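PDB 2Y6U: peroxisomal membrane protein LPX1 from Saccharomyces cerevisiae, which hydrolyses ester bonds in the peroxisome, with acyl esterase, lipase and phospholipase A activity. Local coordinates for residues G320-H323 against V327-P330; Q44-S47 against T51-N54; D120-A125 against L152-L157; D93-G98 against V102-R107. All blocks are in the same frame, centred on the assembly; numbering follows the deposited sequence.

Interaction 1: G320-H323 against V327-P330; sequences GGSH and VEAP
In the loop after the last strand of the alpha/beta-hydrolase sheet, the usual place of the triad histidine, Ser322 is tied to Glu328 of the short helix that follows. Ser322 OG donates to Glu328 OE1 at 2.7 Å, reaching the oxygen from above the carboxylate plane, 53° out of it. The glutamate spans the gap because its chain runs extended beyond CG (chi2 179°). A water supports the same oxygen: it donates to Glu328 OE1 at 2.8 Å and accepts from the backbone Ser322 N at 2.9 Å. Two hydrogens therefore grip OE1. Serine suits its place, since OG also accepts from Leu324 N as in an ST turn while donating its own hydrogen bond to the carboxylate. If Glu328 were an alanine, Ser322 OG would probably lose its acceptor and the bridging water its hold on the helix. The adjacent His323 turns its CB away from Glu328; its ring stacks on Trp297 and its ND1 is hydrogen-bonded to Glu169 OE1, consistent with a catalytic histidine. The loop leads from strand 313-318 into helix 325-328, where Val327 packs on Ile231 of helix 229-239, and on into helix 330-347.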
loop_
_atom_site.group_PDB
_atom_site.type_symbol
_atom_site.label_atom_id
_atom_site.label_comp_id
_atom_site.label_asym_id
_atom_site.label_seq_id
_atom_site.Cartn_x
_atom_site.Cartn_y
_atom_site.Cartn_z
ATOM N N GLY A 320 11.648 -35.389 0.952
ATOM C CA GLY A 320 10.490 -36.003 0.275
ATOM C C GLY A 320 9.365 -35.101 -0.188
ATOM O O GLY A 320 8.325 -35.591 -0.752
ATOM N N GLY A 321 9.488 -33.788 0.104
ATOM C CA GLY A 321 8.386 -32.883 -0.070
ATOM C C GLY A 321 8.174 -32.456 -1.533
ATOM O O GLY A 321 9.121 -32.309 -2.316
ATOM N N SER A 322 6.914 -32.266 -1.871
ATOM C CA SER A 322 6.517 -31.823 -3.171
ATOM C C SER A 322 6.174 -30.335 -3.037
ATOM O O SER A 322 6.400 -29.677 -1.981
ATOM C CB SER A 322 5.286 -32.638 -3.609
ATOM O OG SER A 322 4.087 -32.052 -2.997
ATOM N N HIS A 323 5.651 -29.790 -4.114
ATOM C CA HIS A 323 5.198 -28.398 -4.141
ATOM C C HIS A 323 4.101 -28.190 -3.104
ATOM O O HIS A 323 3.962 -27.098 -2.530
ATOM C CB HIS A 323 4.776 -27.987 -5.542
ATOM C CG HIS A 323 4.277 -26.575 -5.639
ATOM N ND1 HIS A 323 5.080 -25.466 -5.376
ATOM C CD2 HIS A 323 3.045 -26.089 -5.907
ATOM C CE1 HIS A 323 4.352 -24.362 -5.487
ATOM N NE2 HIS A 323 3.123 -24.711 -5.814
ATOM N N VAL A 327 0.382 -29.180 2.672
ATOM C CA VAL A 327 -0.767 -30.061 2.943
ATOM C C VAL A 327 -0.398 -31.545 3.002
ATOM O O VAL A 327 -1.124 -32.299 3.596
ATOM C CB VAL A 327 -1.944 -29.815 1.990
ATOM C CG1 VAL A 327 -2.376 -28.292 2.103
ATOM C CG2 VAL A 327 -1.635 -30.159 0.535
ATOM N N GLU A 328 0.716 -31.940 2.388
ATOM C CA GLU A 328 1.095 -33.352 2.362
ATOM C C GLU A 328 1.991 -33.793 3.477
ATOM O O GLU A 328 1.945 -34.950 3.863
ATOM C CB GLU A 328 1.755 -33.695 1.031
ATOM C CG GLU A 328 0.855 -33.372 -0.129
ATOM C CD GLU A 328 1.472 -33.670 -1.507
ATOM O OE1 GLU A 328 2.712 -33.842 -1.600
ATOM O OE2 GLU A 328 0.714 -33.705 -2.497
ATOM N N ALA A 329 2.828 -32.904 3.985
ATOM C CA ALA A 329 3.642 -33.210 5.159
ATOM C C ALA A 329 3.545 -32.090 6.153
ATOM O O ALA A 329 4.552 -31.508 6.521
ATOM C CB ALA A 329 5.154 -33.434 4.716
ATOM N N PRO A 330 2.315 -31.752 6.635
ATOM C CA PRO A 330 2.173 -30.604 7.540
ATOM C C PRO A 330 3.014 -30.752 8.841
ATOM O O PRO A 330 3.477 -29.758 9.365
ATOM C CB PRO A 330 0.667 -30.600 7.835
ATOM C CG PRO A 330 0.287 -32.060 7.683
ATOM C CD PRO A 330 1.066 -32.523 6.529
HETATM O O HOH W 1 4.957 -33.285 -0.019
#

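Interaction 2: Q44-S47 against T51-N54; sequences QRRS and TRLN
Arg46 and Arg52 stack guanidinium on guanidinium where the loop after strand 35-40 passes the N-terminal end of strand 51-58, an inner strand of the central alpha/beta-hydrolase sheet. The flat groups lie 3.4 Å apart between centres with their planes 21° from parallel, although the chains cross at about a right angle. Arg46 reaches over with CG between the backbone N and the carbonyl carbon (chi1 77°) and its chain extended to NE. Arg52 folds, bent at chi2 (86°) and chi3, which turns its head toward the loop. Its CZ lies over the centre of the Arg46 group, whereas Arg46 CZ sits nearer the rim of the other. Asp87 of strand 84-92, salt-bridged to Arg46 NH1 and touched by the Arg52 side chain, probably offsets part of the like charge. Arginine fits because its flat head can stack by its face while its N-H groups find acceptors, Asp87 for Arg46 and, weakly, Asp133 O for Arg52 NH2. With an alanine replacing Arg52, the Arg46 guanidinium would probably lose cover on one face and turn more freely about its bridge to Asp87. At the tightest point Arg46 NH1 stands 3.0 Å from Arg52 NE, two donors without a bond.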
loop_
_atom_site.group_PDB
_atom_site.type_symbol
_atom_site.label_atom_id
_atom_site.label_comp_id
_atom_site.label_asym_id
_atom_site.label_seq_id
_atom_site.Cartn_x
_atom_site.Cartn_y
_atom_site.Cartn_z
ATOM N N GLN A 44 -5.181 -14.173 30.287
ATOM C CA GLN A 44 -5.014 -13.981 31.718
ATOM C C GLN A 44 -3.701 -14.627 32.267
ATOM O O GLN A 44 -3.198 -14.219 33.324
ATOM C CB GLN A 44 -6.308 -14.374 32.468
ATOM C CG GLN A 44 -6.850 -15.838 32.384
ATOM C CD GLN A 44 -6.562 -16.627 31.101
ATOM O OE1 GLN A 44 -6.927 -16.218 29.954
ATOM N NE2 GLN A 44 -5.925 -17.799 31.290
ATOM N N ARG A 45 -3.132 -15.593 31.533
ATOM C CA ARG A 45 -1.774 -16.129 31.826
ATOM C C ARG A 45 -0.610 -15.225 31.345
ATOM O O ARG A 45 0.545 -15.447 31.759
ATOM C CB ARG A 45 -1.556 -17.520 31.198
ATOM C CG ARG A 45 -2.310 -18.695 31.820
ATOM C CD ARG A 45 -2.087 -19.967 30.983
ATOM N NE ARG A 45 -2.136 -21.212 31.766
ATOM C CZ ARG A 45 -2.410 -22.429 31.267
ATOM N NH1 ARG A 45 -2.685 -22.618 29.969
ATOM N NH2 ARG A 45 -2.430 -23.477 32.084
ATOM N N ARG A 46 -0.885 -14.233 30.489
ATOM C CA ARG A 46 0.195 -13.336 30.021
ATOM C C ARG A 46 0.639 -12.401 31.181
ATOM O O ARG A 46 -0.187 -11.928 31.969
ATOM C CB ARG A 46 -0.091 -12.648 28.600
ATOM C CG ARG A 46 -1.093 -11.397 28.447
ATOM C CD ARG A 46 -1.566 -11.085 26.922
ATOM N NE ARG A 46 -2.670 -10.073 26.862
ATOM C CZ ARG A 46 -3.325 -9.642 25.758
ATOM N NH1 ARG A 46 -3.038 -10.108 24.547
ATOM N NH2 ARG A 46 -4.293 -8.721 25.864
ATOM N N SER A 47 1.957 -12.273 31.359
ATOM C CA SER A 47 2.529 -11.238 32.210
ATOM C C SER A 47 2.455 -9.935 31.424
ATOM O O SER A 47 2.025 -9.931 30.255
ATOM C CB SER A 47 3.968 -11.572 32.611
ATOM O OG SER A 47 4.809 -11.757 31.494
ATOM N N THR A 51 5.373 -11.085 25.055
ATOM C CA THR A 51 5.163 -10.723 23.641
ATOM C C THR A 51 3.977 -11.454 23.115
ATOM O O THR A 51 3.846 -12.675 23.246
ATOM C CB THR A 51 6.405 -11.076 22.822
ATOM O OG1 THR A 51 7.521 -10.446 23.406
ATOM C CG2 THR A 51 6.324 -10.612 21.414
ATOM N N ARG A 52 3.094 -10.724 22.464
ATOM C CA ARG A 52 2.045 -11.308 21.747
ATOM C C ARG A 52 2.571 -11.712 20.341
ATOM O O ARG A 52 3.089 -10.871 19.616
ATOM C CB ARG A 52 0.945 -10.279 21.504
ATOM C CG ARG A 52 -0.165 -10.135 22.530
ATOM C CD ARG A 52 0.220 -9.231 23.589
ATOM N NE ARG A 52 -0.798 -8.216 23.908
ATOM C CZ ARG A 52 -0.792 -7.467 25.027
ATOM N NH1 ARG A 52 0.156 -7.628 25.966
ATOM N NH2 ARG A 52 -1.749 -6.545 25.209
ATOM N N LEU A 53 2.327 -12.952 19.936
ATOM C CA LEU A 53 2.650 -13.372 18.570
ATOM C C LEU A 53 1.376 -13.434 17.791
ATOM O O LEU A 53 0.381 -14.037 18.206
ATOM C CB LEU A 53 3.344 -14.734 18.485
ATOM C CG LEU A 53 4.723 -14.879 19.128
ATOM C CD1 LEU A 53 5.107 -16.344 19.173
ATOM C CD2 LEU A 53 5.782 -14.098 18.365
ATOM N N ASN A 54 1.393 -12.778 16.647
ATOM C CA ASN A 54 0.280 -12.823 15.737
ATOM C C ASN A 54 0.752 -13.492 14.429
ATOM O O ASN A 54 1.816 -13.145 13.922
ATOM C CB ASN A 54 -0.222 -11.394 15.407
ATOM C CG ASN A 54 -0.690 -10.654 16.634
ATOM O OD1 ASN A 54 -1.485 -11.222 17.374
ATOM N ND2 ASN A 54 -0.135 -9.478 16.929
#

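Interaction 3: D120-A125 against L152-L157; sequences DVLKIA and LACDVL
Leu122 and Val121 of helix 114-125 pack on Cys154 and Leu157 of helix 146-157, the helix that follows the probable nucleophile elbow of this alpha/beta hydrolase. The helix segments cross at -70° with their axes 10.0 Å apart, and the closest CA atoms belong to Leu122 and Cys154.

Among the carbon contacts, the forked end of Leu122 does most of the work. Its CD1 branch meets Leu157 CB at 3.7 Å, the two side chains crossing at about a right angle, and its CD2 branch rests on Cys154 CB at 3.9 Å. The same two methyls also lie close to the carbonyl oxygen of Cys154, CD1 at 3.9 Å. A branched leucine can thus reach two successive turns of the facing helix at once.

The sulfur contact is made by Cys154, where a chi1 of -76°, SG anti to the carbonyl carbon, lays the sulfur against Val121. It touches Val121 CG1 at 3.7 Å and lies nearly as close to Val121 CB. A small, polarisable thiol suits this place, fitting closely against a beta-branched valine.

Val121 also packs on Ile92 of strand 84-92, and Ile124 does too, so this face of helix 114-125 lies on the sheet. Beyond the pair, Leu157 meets Leu157 of the second subunit and its O accepts from Arg119 of that subunit, so the C-terminal end of helix 146-157 lies at the dimer interface.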
loop_
_atom_site.group_PDB
_atom_site.type_symbol
_atom_site.label_atom_id
_atom_site.label_comp_id
_atom_site.label_asym_id
_atom_site.label_seq_id
_atom_site.Cartn_x
_atom_site.Cartn_y
_atom_site.Cartn_z
ATOM N N ASP A 120 -5.236 -6.698 -0.029
ATOM C CA ASP A 120 -6.357 -7.233 0.772
ATOM C C ASP A 120 -5.870 -7.759 2.139
ATOM O O ASP A 120 -6.466 -7.483 3.187
ATOM C CB ASP A 120 -7.014 -8.371 -0.004
ATOM C CG ASP A 120 -7.738 -7.857 -1.279
ATOM O OD1 ASP A 120 -8.079 -6.651 -1.339
ATOM O OD2 ASP A 120 -7.896 -8.680 -2.210
ATOM N N VAL A 121 -4.728 -8.464 2.091
ATOM C CA VAL A 121 -4.114 -9.014 3.256
ATOM C C VAL A 121 -3.777 -7.880 4.171
ATOM O O VAL A 121 -4.004 -7.950 5.405
ATOM C CB VAL A 121 -2.912 -9.853 2.942
ATOM C CG1 VAL A 121 -2.172 -10.267 4.292
ATOM C CG2 VAL A 121 -3.340 -11.201 2.161
ATOM N N LEU A 122 -3.154 -6.832 3.654
ATOM C CA LEU A 122 -2.771 -5.710 4.490
ATOM C C LEU A 122 -3.997 -5.027 5.116
ATOM O O LEU A 122 -3.951 -4.599 6.270
ATOM C CB LEU A 122 -1.948 -4.697 3.725
ATOM C CG LEU A 122 -0.521 -5.235 3.352
ATOM C CD1 LEU A 122 0.133 -4.142 2.405
ATOM C CD2 LEU A 122 0.323 -5.467 4.597
ATOM N N LYS A 123 -5.028 -4.845 4.327
ATOM C CA LYS A 123 -6.252 -4.190 4.815
ATOM C C LYS A 123 -6.775 -4.986 6.075
ATOM O O LYS A 123 -7.058 -4.390 7.086
ATOM C CB LYS A 123 -7.309 -4.133 3.686
ATOM C CG LYS A 123 -8.532 -3.289 4.119
ATOM C CD LYS A 123 -9.512 -3.214 2.896
ATOM C CE LYS A 123 -10.636 -2.142 2.995
ATOM N NZ LYS A 123 -11.584 -2.740 3.869
ATOM N N ILE A 124 -6.850 -6.290 5.945
ATOM C CA ILE A 124 -7.301 -7.183 7.040
ATOM C C ILE A 124 -6.360 -7.137 8.271
ATOM O O ILE A 124 -6.772 -6.884 9.409
ATOM C CB ILE A 124 -7.445 -8.578 6.567
ATOM C CG1 ILE A 124 -8.623 -8.720 5.586
ATOM C CG2 ILE A 124 -7.680 -9.595 7.799
ATOM C CD1 ILE A 124 -8.648 -10.118 4.800
ATOM N N ALA A 125 -5.086 -7.403 8.020
ATOM C CA ALA A 125 -4.126 -7.504 9.091
ATOM C C ALA A 125 -3.844 -6.234 9.777
ATOM O O ALA A 125 -3.683 -6.208 11.049
ATOM C CB ALA A 125 -2.787 -8.148 8.516
ATOM N N LEU A 152 5.777 -11.658 0.621
ATOM C CA LEU A 152 6.786 -10.718 0.147
ATOM C C LEU A 152 6.217 -9.361 -0.283
ATOM O O LEU A 152 6.705 -8.305 0.130
ATOM C CB LEU A 152 7.584 -11.338 -1.022
ATOM C CG LEU A 152 8.480 -12.497 -0.699
ATOM C CD1 LEU A 152 8.922 -13.296 -1.992
ATOM C CD2 LEU A 152 9.727 -11.974 0.105
ATOM N N ALA A 153 5.118 -9.398 -1.043
ATOM C CA ALA A 153 4.512 -8.170 -1.505
ATOM C C ALA A 153 3.935 -7.344 -0.369
ATOM O O ALA A 153 4.017 -6.129 -0.407
ATOM C CB ALA A 153 3.418 -8.447 -2.591
ATOM N N CYS A 154 3.400 -8.022 0.649
ATOM C CA CYS A 154 2.978 -7.324 1.856
ATOM C C CYS A 154 4.078 -6.508 2.445
ATOM O O CYS A 154 3.866 -5.323 2.783
ATOM C CB CYS A 154 2.499 -8.299 2.952
ATOM S SG CYS A 154 0.795 -8.944 2.569
ATOM N N ASP A 155 5.233 -7.083 2.583
ATOM C CA ASP A 155 6.360 -6.327 3.186
ATOM C C ASP A 155 6.798 -5.192 2.311
ATOM O O ASP A 155 7.125 -4.083 2.818
ATOM C CB ASP A 155 7.523 -7.242 3.528
ATOM C CG ASP A 155 8.581 -6.531 4.401
ATOM O OD1 ASP A 155 8.238 -6.319 5.591
ATOM O OD2 ASP A 155 9.631 -6.089 3.858
ATOM N N VAL A 156 6.772 -5.380 0.966
ATOM C CA VAL A 156 7.127 -4.344 0.064
ATOM C C VAL A 156 6.222 -3.129 0.215
ATOM O O VAL A 156 6.670 -1.966 0.238
ATOM C CB VAL A 156 7.163 -4.850 -1.423
ATOM C CG1 VAL A 156 7.302 -3.628 -2.377
ATOM C CG2 VAL A 156 8.386 -5.907 -1.623
ATOM N N LEU A 157 4.926 -3.395 0.287
ATOM C CA LEU A 157 3.961 -2.344 0.293
ATOM C C LEU A 157 3.783 -1.706 1.707
ATOM O O LEU A 157 3.243 -0.633 1.804
ATOM C CB LEU A 157 2.576 -2.897 -0.108
ATOM C CG LEU A 157 2.564 -3.349 -1.602
ATOM C CD1 LEU A 157 1.185 -4.023 -1.887
ATOM C CD2 LEU A 157 2.849 -2.123 -2.541
#

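Interaction 4: D93-G98 against V102-R107; sequences DQVNHG and VRNRGR
The side-chain amide of Asn104 lies across Val95, with ND2 3.7 Å from Val95 CB and hydrogen-bonded to Val95 O at 3.0 Å. The bond is nearly straight (171°) and runs in the plane of the amide, although the donor is tilted 20° from the carbonyl plane of Val95. With CG anti to its carbonyl carbon (chi1 -70°), the asparagine carries this donor back toward the loop. The stronger partner of ND2 is Glu32 O, and OD1 accepts from Arg107 NH1 at 3.1 Å. Asparagine suits this buried place because one flat group donates and accepts at once, and these three partners fix the amide's rotation. Arg107 NH1 is in turn salt-bridged to Glu32, so Glu32 meets the amide through its O and holds Arg107 through its carboxylate.

Val95 occupies the type I beta turn from Gln94 to His97, closed by His97 N to Gln94 O at 2.9 Å. At its exit, Gly98 O accepts a weak bond from Val102 N at 3.3 Å, in the first turn of helix 98-103. Gly98 has positive phi, and a side chain there would run into Asp93 OD2, which accepts from Asp99 N; glycine fits both demands. Val102 CG2 lies 3.5 Å from Gly98 O and over one face of the Arg105 guanidinium, toward its rim.

The turn joins the end of strand 84-92 to helix 98-103. Val95 packs on Asp120 of helix 114-125, Gln94 and His97 touch Met146 of helix 146-157, and Gly106 O accepts from Arg363 of the second subunit, in the extended helix 360-378.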
loop_
_atom_site.group_PDB
_atom_site.type_symbol
_atom_site.label_atom_id
_atom_site.label_comp_id
_atom_site.label_asym_id
_atom_site.label_seq_id
_atom_site.Cartn_x
_atom_site.Cartn_y
_atom_site.Cartn_z
ATOM N N ASP A 93 -9.101 -15.957 3.079
ATOM C CA ASP A 93 -9.393 -16.425 1.718
ATOM C C ASP A 93 -9.307 -15.250 0.764
ATOM O O ASP A 93 -9.961 -14.195 0.923
ATOM C CB ASP A 93 -10.778 -16.964 1.572
ATOM C CG ASP A 93 -10.932 -18.389 2.058
ATOM O OD1 ASP A 93 -9.996 -19.180 1.973
ATOM O OD2 ASP A 93 -12.051 -18.707 2.496
ATOM N N GLN A 94 -8.466 -15.403 -0.241
ATOM C CA GLN A 94 -8.356 -14.376 -1.304
ATOM C C GLN A 94 -9.738 -14.238 -1.971
ATOM O O GLN A 94 -10.571 -15.161 -1.912
ATOM C CB GLN A 94 -7.350 -14.855 -2.314
ATOM C CG GLN A 94 -5.901 -14.874 -1.793
ATOM C CD GLN A 94 -5.457 -13.457 -1.453
ATOM O OE1 GLN A 94 -5.409 -12.569 -2.299
ATOM N NE2 GLN A 94 -5.100 -13.251 -0.206
ATOM N N VAL A 95 -9.967 -13.109 -2.673
ATOM C CA VAL A 95 -11.297 -12.751 -3.181
ATOM C C VAL A 95 -11.924 -13.814 -4.046
ATOM O O VAL A 95 -13.147 -13.955 -4.039
ATOM C CB VAL A 95 -11.308 -11.395 -3.980
ATOM C CG1 VAL A 95 -11.105 -10.157 -3.053
ATOM C CG2 VAL A 95 -10.329 -11.449 -5.161
ATOM N N ASN A 96 -11.094 -14.565 -4.792
ATOM C CA ASN A 96 -11.599 -15.575 -5.668
ATOM C C ASN A 96 -11.448 -17.026 -5.210
ATOM O O ASN A 96 -11.464 -17.932 -6.014
ATOM C CB ASN A 96 -10.978 -15.326 -7.077
ATOM C CG ASN A 96 -9.502 -15.525 -7.098
ATOM O OD1 ASN A 96 -8.871 -15.508 -6.057
ATOM N ND2 ASN A 96 -8.947 -15.792 -8.291
ATOM N N HIS A 97 -11.249 -17.195 -3.908
ATOM C CA HIS A 97 -11.096 -18.486 -3.242
ATOM C C HIS A 97 -12.101 -18.671 -2.066
ATOM O O HIS A 97 -12.474 -17.701 -1.433
ATOM C CB HIS A 97 -9.669 -18.664 -2.697
ATOM C CG HIS A 97 -8.622 -18.822 -3.771
ATOM N ND1 HIS A 97 -8.196 -17.750 -4.552
ATOM C CD2 HIS A 97 -7.848 -19.884 -4.120
ATOM C CE1 HIS A 97 -7.305 -18.206 -5.429
ATOM N NE2 HIS A 97 -7.011 -19.460 -5.132
ATOM N N GLY A 98 -12.441 -19.909 -1.741
ATOM C CA GLY A 98 -13.069 -20.212 -0.436
ATOM C C GLY A 98 -14.335 -19.407 -0.238
ATOM O O GLY A 98 -15.153 -19.272 -1.148
ATOM N N VAL A 102 -17.443 -17.342 -2.605
ATOM C CA VAL A 102 -18.873 -17.472 -2.446
ATOM C C VAL A 102 -19.500 -16.069 -2.285
ATOM O O VAL A 102 -20.509 -15.776 -2.935
ATOM C CB VAL A 102 -19.210 -18.459 -1.265
ATOM C CG1 VAL A 102 -20.752 -18.541 -0.938
ATOM C CG2 VAL A 102 -18.598 -19.924 -1.575
ATOM N N ARG A 103 -18.941 -15.238 -1.420
ATOM C CA ARG A 103 -19.522 -13.875 -1.221
ATOM C C ARG A 103 -19.521 -13.067 -2.536
ATOM O O ARG A 103 -20.431 -12.293 -2.757
ATOM C CB ARG A 103 -18.709 -13.013 -0.273
ATOM C CG ARG A 103 -18.853 -13.190 1.228
ATOM C CD ARG A 103 -20.100 -12.757 1.837
ATOM N NE ARG A 103 -20.336 -11.329 2.053
ATOM C CZ ARG A 103 -21.208 -10.874 2.979
ATOM N NH1 ARG A 103 -21.773 -11.722 3.800
ATOM N NH2 ARG A 103 -21.466 -9.585 3.156
ATOM N N ASN A 104 -18.454 -13.276 -3.333
ATOM C CA ASN A 104 -18.161 -12.529 -4.535
ATOM C C ASN A 104 -18.756 -13.190 -5.817
ATOM O O ASN A 104 -18.544 -12.684 -6.937
ATOM C CB ASN A 104 -16.666 -12.376 -4.688
ATOM C CG ASN A 104 -16.092 -11.445 -3.645
ATOM O OD1 ASN A 104 -16.752 -10.482 -3.304
ATOM N ND2 ASN A 104 -14.879 -11.691 -3.203
ATOM N N ARG A 105 -19.625 -14.181 -5.637
ATOM C CA ARG A 105 -20.270 -14.803 -6.795
ATOM C C ARG A 105 -20.895 -13.792 -7.714
ATOM O O ARG A 105 -21.733 -12.977 -7.317
ATOM C CB ARG A 105 -21.304 -15.885 -6.376
ATOM C CG ARG A 105 -20.583 -17.063 -5.686
ATOM C CD ARG A 105 -19.987 -18.140 -6.662
ATOM N NE ARG A 105 -20.122 -19.556 -6.209
ATOM C CZ ARG A 105 -19.105 -20.356 -5.808
ATOM N NH1 ARG A 105 -17.835 -19.901 -5.734
ATOM N NH2 ARG A 105 -19.373 -21.628 -5.452
ATOM N N GLY A 106 -20.526 -13.871 -8.998
ATOM C CA GLY A 106 -21.051 -12.970 -10.029
ATOM C C GLY A 106 -20.277 -11.635 -10.170
ATOM O O GLY A 106 -20.550 -10.916 -11.095
ATOM N N ARG A 107 -19.423 -11.291 -9.211
ATOM C CA ARG A 107 -18.661 -10.049 -9.232
ATOM C C ARG A 107 -17.267 -10.151 -9.791
ATOM O O ARG A 107 -16.690 -9.117 -10.152
ATOM C CB ARG A 107 -18.433 -9.505 -7.830
ATOM C CG ARG A 107 -19.700 -9.222 -7.048
ATOM C CD ARG A 107 -19.302 -8.809 -5.595
ATOM N NE ARG A 107 -20.549 -8.665 -4.801
ATOM C CZ ARG A 107 -20.575 -8.798 -3.471
ATOM N NH1 ARG A 107 -19.446 -9.065 -2.790
ATOM N NH2 ARG A 107 -21.733 -8.702 -2.832
#

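Interactions 3 and 4 touch directly: Val121 CG2 packs on Gln94 NE2 at 3.6 Å, and Asp120 OD2 on Val95 CG1 at 3.6 Å, so the turn after strand 84-92 rests on helix 114-125. Both also reach the second subunit. Interaction 1 stands apart, its nearest atoms about 11 Å from interaction 4 and about 12 Å from interaction 3. All three lie around the probable nucleophile elbow at Ser145: His323 of interaction 1 meets His144, Gln94 and His97 of interaction 4 touch Met146, and segment 152-157 of interaction 3 lies on the helix that follows. Interaction 2 touches none of them, its nearest atoms about 8 Å from interaction 3 and 15 Å from interaction 4.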